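Local coordinates for protein glutathione peroxidase (Hypocrea jecorina, PDB 6VPD) that probably reduces hydroperoxides to alcohols at the expense of thioredoxin dithiols, as a thioredoxin-dependent peroxidase of the glutathione peroxidase family, at residues Pro133-Leu145 with Phe158-Trp170. Sequence-based numbering, arbitrary orientation.
Sequences PLYKWLKKEKPGL and FLIGRDGKVIGRW
Leu138 fills the middle of this contact. Its CB and CD1 lie against the Phe158 ring, CB over one face, 3.9 Å from the centroid and 16° off the normal, which meets the geometry of a CH-pi contact. CD2 turns instead to Val166 CG2 at 3.5 Å and Ile160 CD1 at 3.8 Å. Trp137, with CG anti to its backbone N, extends its six-membered ring to the hairpin turn, where CZ3 lies 3.7 Å from Val166 CG2 and the ring edge faces the Gly164 carbonyl. These mostly buried groups form the close-packed part; toward solvent, the contact thins at Glu141, whose CB comes only within 4.0 Å of Val166 CG2, whereas partly exposed Lys142 still packs closely, CB on Val166 CG1 (3.5 Å) and CG on Arg169 CB. Beyond the helix end, extended Arg169 donates from NH1 to Lys142 O (3.0 Å, N-H...O angle 163°), the acceptor lying in the guanidinium plane. Phe158 CZ and Gly144 CA sandwich that plane from opposite faces, while Glu156 forms a salt bridge to NE and Glu149 O accepts from NH2. A methionine in place of Arg169 would probably leave Lys142 O, the Glu156 carboxylate and Glu149 O without their mates and let the 142-144 segment shift. Helix 133-141 crosses strand 166-170 at 81° between axes, packing against the hairpin of strands 157-160 and 166-170, the latter at the edge of the mixed four-stranded sheet, whose other face carries helix 176-188, the layered architecture of the thioredoxin fold.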
ATOM      1  N   PRO A 133      -3.234  22.993  -3.003  1.00 37.60           N
ATOM      2  CA  PRO A 133      -2.319  23.575  -1.999  1.00 34.68           C
ATOM      3  C   PRO A 133      -2.401  22.903  -0.645  1.00 31.53           C
ATOM      4  O   PRO A 133      -1.371  22.753   0.020  1.00 30.92           O
ATOM      5  CB  PRO A 133      -2.758  25.049  -1.926  1.00 32.69           C
ATOM      6  CG  PRO A 133      -3.347  25.329  -3.270  1.00 35.94           C
ATOM      7  CD  PRO A 133      -3.983  24.029  -3.743  1.00 35.24           C
ATOM      8  N   LEU A 134      -3.595  22.470  -0.225  1.00 34.01           N
ATOM      9  CA  LEU A 134      -3.721  21.748   1.040  1.00 29.55           C
ATOM     10  C   LEU A 134      -2.792  20.535   1.096  1.00 31.97           C
ATOM     11  O   LEU A 134      -2.086  20.326   2.090  1.00 29.93           O
ATOM     12  CB  LEU A 134      -5.169  21.314   1.252  1.00 29.40           C
ATOM     13  CG  LEU A 134      -5.297  20.395   2.475  1.00 34.48           C
ATOM     14  CD1 LEU A 134      -4.901  21.114   3.787  1.00 31.37           C
ATOM     15  CD2 LEU A 134      -6.668  19.726   2.572  1.00 28.71           C
ATOM     16  N   TYR A 135      -2.792  19.710   0.041  1.00 31.10           N
ATOM     17  CA  TYR A 135      -1.959  18.511   0.045  1.00 32.84           C
ATOM     18  C   TYR A 135      -0.479  18.832  -0.096  1.00 36.79           C
ATOM     19  O   TYR A 135       0.359  18.080   0.420  1.00 38.97           O
ATOM     20  CB  TYR A 135      -2.395  17.545  -1.055  1.00 35.37           C
ATOM     21  CG  TYR A 135      -3.375  16.562  -0.504  1.00 29.09           C
ATOM     22  CD1 TYR A 135      -2.941  15.391   0.070  1.00 26.09           C
ATOM     23  CD2 TYR A 135      -4.730  16.851  -0.474  1.00 31.02           C
ATOM     24  CE1 TYR A 135      -3.827  14.497   0.618  1.00 28.98           C
ATOM     25  CE2 TYR A 135      -5.636  15.957   0.082  1.00 33.94           C
ATOM     26  CZ  TYR A 135      -5.174  14.778   0.621  1.00 31.12           C
ATOM     27  OH  TYR A 135      -6.051  13.886   1.174  1.00 31.26           O
ATOM     28  N   LYS A 136      -0.123  19.921  -0.783  1.00 32.62           N
ATOM     29  CA  LYS A 136       1.274  20.339  -0.755  1.00 32.81           C
ATOM     30  C   LYS A 136       1.725  20.616   0.678  1.00 36.35           C
ATOM     31  O   LYS A 136       2.825  20.221   1.086  1.00 36.25           O
ATOM     32  CB  LYS A 136       1.475  21.557  -1.651  1.00 33.18           C
ATOM     33  CG  LYS A 136       1.379  21.229  -3.138  1.00 36.22           C
ATOM     34  CD  LYS A 136       1.776  22.408  -4.008  1.00 35.38           C
ATOM     35  CE  LYS A 136       1.439  22.126  -5.493  1.00 44.84           C
ATOM     36  NZ  LYS A 136       1.823  23.253  -6.393  1.00 48.34           N
ATOM     37  N   TRP A 137       0.858  21.235   1.478  1.00 31.81           N
ATOM     38  CA  TRP A 137       1.194  21.499   2.872  1.00 31.91           C
ATOM     39  C   TRP A 137       1.235  20.212   3.697  1.00 34.60           C
ATOM     40  O   TRP A 137       2.205  19.972   4.427  1.00 36.38           O
ATOM     41  CB  TRP A 137       0.193  22.495   3.451  1.00 33.49           C
ATOM     42  CG  TRP A 137       0.425  22.845   4.879  1.00 34.27           C
ATOM     43  CD1 TRP A 137       1.322  23.754   5.373  1.00 31.04           C
ATOM     44  CD2 TRP A 137      -0.273  22.311   6.011  1.00 34.15           C
ATOM     45  NE1 TRP A 137       1.220  23.817   6.737  1.00 41.14           N
ATOM     46  CE2 TRP A 137       0.250  22.939   7.156  1.00 40.19           C
ATOM     47  CE3 TRP A 137      -1.302  21.379   6.164  1.00 30.96           C
ATOM     48  CZ2 TRP A 137      -0.214  22.654   8.437  1.00 32.78           C
ATOM     49  CZ3 TRP A 137      -1.743  21.083   7.431  1.00 31.02           C
ATOM     50  CH2 TRP A 137      -1.205  21.717   8.549  1.00 31.08           C
ATOM     51  N   LEU A 138       0.183  19.374   3.606  1.00 30.09           N
ATOM     52  CA  LEU A 138       0.152  18.118   4.361  1.00 32.98           C
ATOM     53  C   LEU A 138       1.401  17.273   4.116  1.00 32.45           C
ATOM     54  O   LEU A 138       1.932  16.654   5.040  1.00 28.47           O
ATOM     55  CB  LEU A 138      -1.094  17.299   3.999  1.00 30.49           C
ATOM     56  CG  LEU A 138      -2.452  17.757   4.542  1.00 34.08           C
ATOM     57  CD1 LEU A 138      -3.550  16.828   4.078  1.00 28.86           C
ATOM     58  CD2 LEU A 138      -2.468  17.879   6.049  1.00 28.61           C
ATOM     59  N   LYS A 139       1.889  17.243   2.874  1.00 35.30           N
ATOM     60  CA  LYS A 139       2.989  16.348   2.525  1.00 34.47           C
ATOM     61  C   LYS A 139       4.322  16.836   3.095  1.00 37.88           C
ATOM     62  O   LYS A 139       5.076  16.039   3.665  1.00 36.81           O
ATOM     63  CB  LYS A 139       3.038  16.183   1.001  1.00 33.23           C
ATOM     64  CG  LYS A 139       2.017  15.144   0.465  1.00 33.02           C
ATOM     65  CD  LYS A 139       1.430  15.513  -0.892  1.00 33.33           C
ATOM     66  CE  LYS A 139       2.431  15.453  -2.006  1.00 36.44           C
ATOM     67  NZ  LYS A 139       1.979  16.277  -3.149  1.00 37.79           N
ATOM     68  N   LYS A 140       4.622  18.140   2.962  1.00 35.19           N
ATOM     69  CA  LYS A 140       5.791  18.733   3.611  1.00 35.58           C
ATOM     70  C   LYS A 140       5.723  18.592   5.120  1.00 37.14           C
ATOM     71  O   LYS A 140       6.728  18.278   5.767  1.00 38.44           O
ATOM     72  CB  LYS A 140       5.908  20.224   3.266  1.00 43.53           C
ATOM     73  CG  LYS A 140       6.259  20.533   1.819  1.00 49.74           C
ATOM     74  CD  LYS A 140       7.683  20.123   1.502  1.00 56.95           C
ATOM     75  CE  LYS A 140       8.014  20.346   0.042  1.00 59.04           C
ATOM     76  NZ  LYS A 140       9.316  19.725  -0.321  1.00 64.22           N
ATOM     77  N   GLU A 141       4.551  18.855   5.708  1.00 40.22           N
ATOM     78  CA  GLU A 141       4.430  18.875   7.167  1.00 38.08           C
ATOM     79  C   GLU A 141       4.622  17.501   7.789  1.00 37.12           C
ATOM     80  O   GLU A 141       5.039  17.399   8.946  1.00 40.08           O
ATOM     81  CB  GLU A 141       3.079  19.445   7.570  1.00 29.85           C
ATOM     82  CG  GLU A 141       3.030  20.951   7.392  1.00 38.41           C
ATOM     83  CD  GLU A 141       4.099  21.674   8.220  1.00 45.15           C
ATOM     84  OE1 GLU A 141       4.878  22.470   7.644  1.00 54.49           O
ATOM     85  OE2 GLU A 141       4.166  21.432   9.453  1.00 45.77           O
ATOM     86  N   LYS A 142       4.314  16.435   7.061  1.00 35.15           N
ATOM     87  CA  LYS A 142       4.464  15.083   7.584  1.00 35.21           C
ATOM     88  C   LYS A 142       4.868  14.183   6.425  1.00 35.26           C
ATOM     89  O   LYS A 142       4.019  13.590   5.748  1.00 30.80           O
ATOM     90  CB  LYS A 142       3.184  14.598   8.254  1.00 31.57           C
ATOM     91  CG  LYS A 142       3.395  13.385   9.150  1.00 34.96           C
ATOM     92  CD  LYS A 142       3.812  13.751  10.548  1.00 31.31           C
ATOM     93  CE  LYS A 142       4.162  12.490  11.314  1.00 36.97           C
ATOM     94  NZ  LYS A 142       5.005  12.760  12.530  1.00 47.98           N
ATOM     95  N   PRO A 143       6.167  14.101   6.143  1.00 34.02           N
ATOM     96  CA  PRO A 143       6.633  13.228   5.068  1.00 32.70           C
ATOM     97  C   PRO A 143       6.321  11.772   5.342  1.00 34.85           C
ATOM     98  O   PRO A 143       6.293  11.319   6.489  1.00 35.30           O
ATOM     99  CB  PRO A 143       8.132  13.484   5.056  1.00 30.78           C
ATOM    100  CG  PRO A 143       8.216  14.895   5.531  1.00 29.94           C
ATOM    101  CD  PRO A 143       7.234  14.994   6.608  1.00 29.19           C
ATOM    102  N   GLY A 144       6.075  11.039   4.261  1.00 37.67           N
ATOM    103  CA  GLY A 144       5.872   9.614   4.346  1.00 36.00           C
ATOM    104  C   GLY A 144       7.133   8.860   4.695  1.00 38.51           C
ATOM    105  O   GLY A 144       8.109   9.417   5.208  1.00 37.47           O
ATOM    106  N   LEU A 145       7.127   7.568   4.417  1.00 47.03           N
ATOM    107  CA  LEU A 145       8.208   6.720   4.893  1.00 43.52           C
ATOM    108  C   LEU A 145       9.522   7.062   4.189  1.00 41.65           C
ATOM    109  O   LEU A 145       9.559   7.251   2.964  1.00 37.15           O
ATOM    110  CB  LEU A 145       7.822   5.261   4.680  1.00 47.18           C
ATOM    111  CG  LEU A 145       8.843   4.188   5.019  1.00 48.31           C
ATOM    112  CD1 LEU A 145       8.733   3.743   6.491  1.00 47.71           C
ATOM    113  CD2 LEU A 145       8.640   3.029   4.060  1.00 55.98           C
ATOM    114  N   PHE A 158      -4.113  11.491   6.913  1.00 32.45           N
ATOM    115  CA  PHE A 158      -3.446  12.460   7.786  1.00 30.20           C
ATOM    116  C   PHE A 158      -4.370  12.845   8.932  1.00 29.44           C
ATOM    117  O   PHE A 158      -5.559  13.091   8.722  1.00 33.73           O
ATOM    118  CB  PHE A 158      -3.068  13.748   7.078  1.00 27.68           C
ATOM    119  CG  PHE A 158      -2.167  13.576   5.902  1.00 31.16           C
ATOM    120  CD1 PHE A 158      -2.670  13.164   4.677  1.00 26.34           C
ATOM    121  CD2 PHE A 158      -0.813  13.920   5.994  1.00 31.63           C
ATOM    122  CE1 PHE A 158      -1.830  13.055   3.566  1.00 27.37           C
ATOM    123  CE2 PHE A 158       0.036  13.809   4.890  1.00 28.48           C
ATOM    124  CZ  PHE A 158      -0.474  13.366   3.679  1.00 28.79           C
ATOM    125  N   LEU A 159      -3.815  12.941  10.135  1.00 31.37           N
ATOM    126  CA  LEU A 159      -4.568  13.293  11.329  1.00 31.69           C
ATOM    127  C   LEU A 159      -4.209  14.719  11.754  1.00 34.44           C
ATOM    128  O   LEU A 159      -3.034  15.015  11.992  1.00 31.62           O
ATOM    129  CB  LEU A 159      -4.273  12.294  12.441  1.00 30.97           C
ATOM    130  CG  LEU A 159      -5.012  12.506  13.756  1.00 34.00           C
ATOM    131  CD1 LEU A 159      -6.506  12.456  13.502  1.00 35.76           C
ATOM    132  CD2 LEU A 159      -4.567  11.462  14.794  1.00 33.05           C
ATOM    133  N   ILE A 160      -5.224  15.588  11.851  1.00 32.05           N
ATOM    134  CA  ILE A 160      -5.061  16.980  12.257  1.00 34.16           C
ATOM    135  C   ILE A 160      -5.490  17.122  13.712  1.00 36.89           C
ATOM    136  O   ILE A 160      -6.651  16.858  14.052  1.00 36.86           O
ATOM    137  CB  ILE A 160      -5.884  17.945  11.380  1.00 33.34           C
ATOM    138  CG1 ILE A 160      -5.718  17.696   9.863  1.00 28.05           C
ATOM    139  CG2 ILE A 160      -5.516  19.366  11.754  1.00 30.65           C
ATOM    140  CD1 ILE A 160      -4.320  17.699   9.352  1.00 26.78           C
ATOM    141  N   GLY A 161      -4.573  17.590  14.570  1.00 36.02           N
ATOM    142  CA  GLY A 161      -4.922  17.880  15.946  1.00 35.14           C
ATOM    143  C   GLY A 161      -5.732  19.160  16.069  1.00 34.50           C
ATOM    144  O   GLY A 161      -5.859  19.944  15.130  1.00 35.40           O
ATOM    145  N   ARG A 162      -6.297  19.371  17.263  1.00 37.93           N
ATOM    146  CA  ARG A 162      -7.197  20.506  17.472  1.00 41.88           C
ATOM    147  C   ARG A 162      -6.518  21.835  17.154  1.00 39.15           C
ATOM    148  O   ARG A 162      -7.194  22.799  16.774  1.00 37.87           O
ATOM    149  CB  ARG A 162      -7.719  20.523  18.910  1.00 37.80           C
ATOM    150  CG  ARG A 162      -8.569  19.330  19.315  1.00 37.81           C
ATOM    151  CD  ARG A 162      -9.269  19.677  20.626  1.00 34.72           C
ATOM    152  NE  ARG A 162     -10.031  18.579  21.211  1.00 41.91           N
ATOM    153  CZ  ARG A 162     -11.364  18.467  21.156  1.00 47.60           C
ATOM    154  NH1 ARG A 162     -12.095  19.383  20.521  1.00 46.44           N
ATOM    155  NH2 ARG A 162     -11.978  17.442  21.743  1.00 41.65           N
ATOM    156  N   ASP A 163      -5.189  21.896  17.280  1.00 35.30           N
ATOM    157  CA  ASP A 163      -4.404  23.082  16.956  1.00 38.42           C
ATOM    158  C   ASP A 163      -4.076  23.214  15.474  1.00 39.96           C
ATOM    159  O   ASP A 163      -3.470  24.223  15.088  1.00 39.22           O
ATOM    160  CB  ASP A 163      -3.093  23.074  17.741  1.00 38.56           C
ATOM    161  CG  ASP A 163      -2.250  21.841  17.452  1.00 47.30           C
ATOM    162  OD1 ASP A 163      -2.819  20.798  17.014  1.00 46.37           O
ATOM    163  OD2 ASP A 163      -1.018  21.910  17.671  1.00 52.92           O
ATOM    164  N   GLY A 164      -4.416  22.224  14.647  1.00 35.51           N
ATOM    165  CA  GLY A 164      -4.207  22.324  13.218  1.00 35.28           C
ATOM    166  C   GLY A 164      -2.854  21.878  12.693  1.00 35.25           C
ATOM    167  O   GLY A 164      -2.557  22.131  11.521  1.00 34.23           O
ATOM    168  N   LYS A 165      -2.023  21.245  13.509  1.00 32.57           N
ATOM    169  CA  LYS A 165      -0.780  20.661  13.034  1.00 33.57           C
ATOM    170  C   LYS A 165      -1.025  19.204  12.654  1.00 37.65           C
ATOM    171  O   LYS A 165      -1.857  18.517  13.251  1.00 39.46           O
ATOM    172  CB  LYS A 165       0.314  20.723  14.106  1.00 35.01           C
ATOM    173  CG  LYS A 165       0.385  22.020  14.888  1.00 40.40           C
ATOM    174  CD  LYS A 165       1.260  23.088  14.226  1.00 52.91           C
ATOM    175  CE  LYS A 165       1.601  24.214  15.242  1.00 51.02           C
ATOM    176  NZ  LYS A 165       0.664  25.376  15.169  1.00 46.78           N
ATOM    177  N   VAL A 166      -0.286  18.728  11.654  1.00 40.35           N
ATOM    178  CA  VAL A 166      -0.380  17.322  11.281  1.00 33.53           C
ATOM    179  C   VAL A 166       0.295  16.488  12.354  1.00 31.80           C
ATOM    180  O   VAL A 166       1.492  16.640  12.610  1.00 36.98           O
ATOM    181  CB  VAL A 166       0.244  17.074   9.904  1.00 32.82           C
ATOM    182  CG1 VAL A 166       0.092  15.606   9.510  1.00 30.05           C
ATOM    183  CG2 VAL A 166      -0.415  17.979   8.893  1.00 30.12           C
ATOM    184  N   ILE A 167      -0.471  15.607  12.997  1.00 34.64           N
ATOM    185  CA  ILE A 167       0.071  14.762  14.052  1.00 36.63           C
ATOM    186  C   ILE A 167       0.282  13.326  13.610  1.00 32.59           C
ATOM    187  O   ILE A 167       0.844  12.548  14.374  1.00 38.84           O
ATOM    188  CB  ILE A 167      -0.801  14.807  15.324  1.00 36.65           C
ATOM    189  CG1 ILE A 167      -2.166  14.188  15.083  1.00 35.93           C
ATOM    190  CG2 ILE A 167      -0.988  16.248  15.826  1.00 34.03           C
ATOM    191  CD1 ILE A 167      -3.180  14.589  16.157  1.00 34.14           C
ATOM    192  N   GLY A 168      -0.131  12.948  12.406  1.00 37.74           N
ATOM    193  CA  GLY A 168       0.013  11.557  12.003  1.00 34.91           C
ATOM    194  C   GLY A 168      -0.199  11.323  10.519  1.00 36.20           C
ATOM    195  O   GLY A 168      -1.054  11.962   9.909  1.00 39.15           O
ATOM    196  N   ARG A 169       0.575  10.429   9.917  1.00 34.06           N
ATOM    197  CA  ARG A 169       0.328   9.993   8.552  1.00 29.43           C
ATOM    198  C   ARG A 169       0.444   8.480   8.489  1.00 32.95           C
ATOM    199  O   ARG A 169       1.406   7.916   9.016  1.00 39.74           O
ATOM    200  CB  ARG A 169       1.315  10.640   7.595  1.00 29.37           C
ATOM    201  CG  ARG A 169       1.214  10.149   6.165  1.00 30.00           C
ATOM    202  CD  ARG A 169       2.153  10.949   5.287  1.00 31.09           C
ATOM    203  NE  ARG A 169       2.134  10.502   3.913  1.00 33.59           N
ATOM    204  CZ  ARG A 169       2.702  11.170   2.912  1.00 40.20           C
ATOM    205  NH1 ARG A 169       3.336  12.328   3.139  1.00 27.29           N
ATOM    206  NH2 ARG A 169       2.634  10.665   1.679  1.00 40.62           N
ATOM    207  N   TRP A 170      -0.526   7.819   7.858  1.00 35.42           N
ATOM    208  CA  TRP A 170      -0.535   6.362   7.778  1.00 36.26           C
ATOM    209  C   TRP A 170      -0.729   5.920   6.343  1.00 35.53           C
ATOM    210  O   TRP A 170      -1.501   6.524   5.598  1.00 40.64           O
ATOM    211  CB  TRP A 170      -1.631   5.746   8.646  1.00 36.66           C
ATOM    212  CG  TRP A 170      -1.374   5.903  10.101  1.00 39.81           C
ATOM    213  CD1 TRP A 170      -0.777   5.001  10.933  1.00 36.01           C
ATOM    214  CD2 TRP A 170      -1.702   7.042  10.909  1.00 40.08           C
ATOM    215  NE1 TRP A 170      -0.713   5.512  12.207  1.00 42.47           N
ATOM    216  CE2 TRP A 170      -1.267   6.766  12.214  1.00 39.01           C
ATOM    217  CE3 TRP A 170      -2.316   8.267  10.647  1.00 37.94           C
ATOM    218  CZ2 TRP A 170      -1.440   7.666  13.259  1.00 45.32           C
ATOM    219  CZ3 TRP A 170      -2.474   9.163  11.685  1.00 39.26           C
ATOM    220  CH2 TRP A 170      -2.038   8.861  12.972  1.00 44.72           C
TER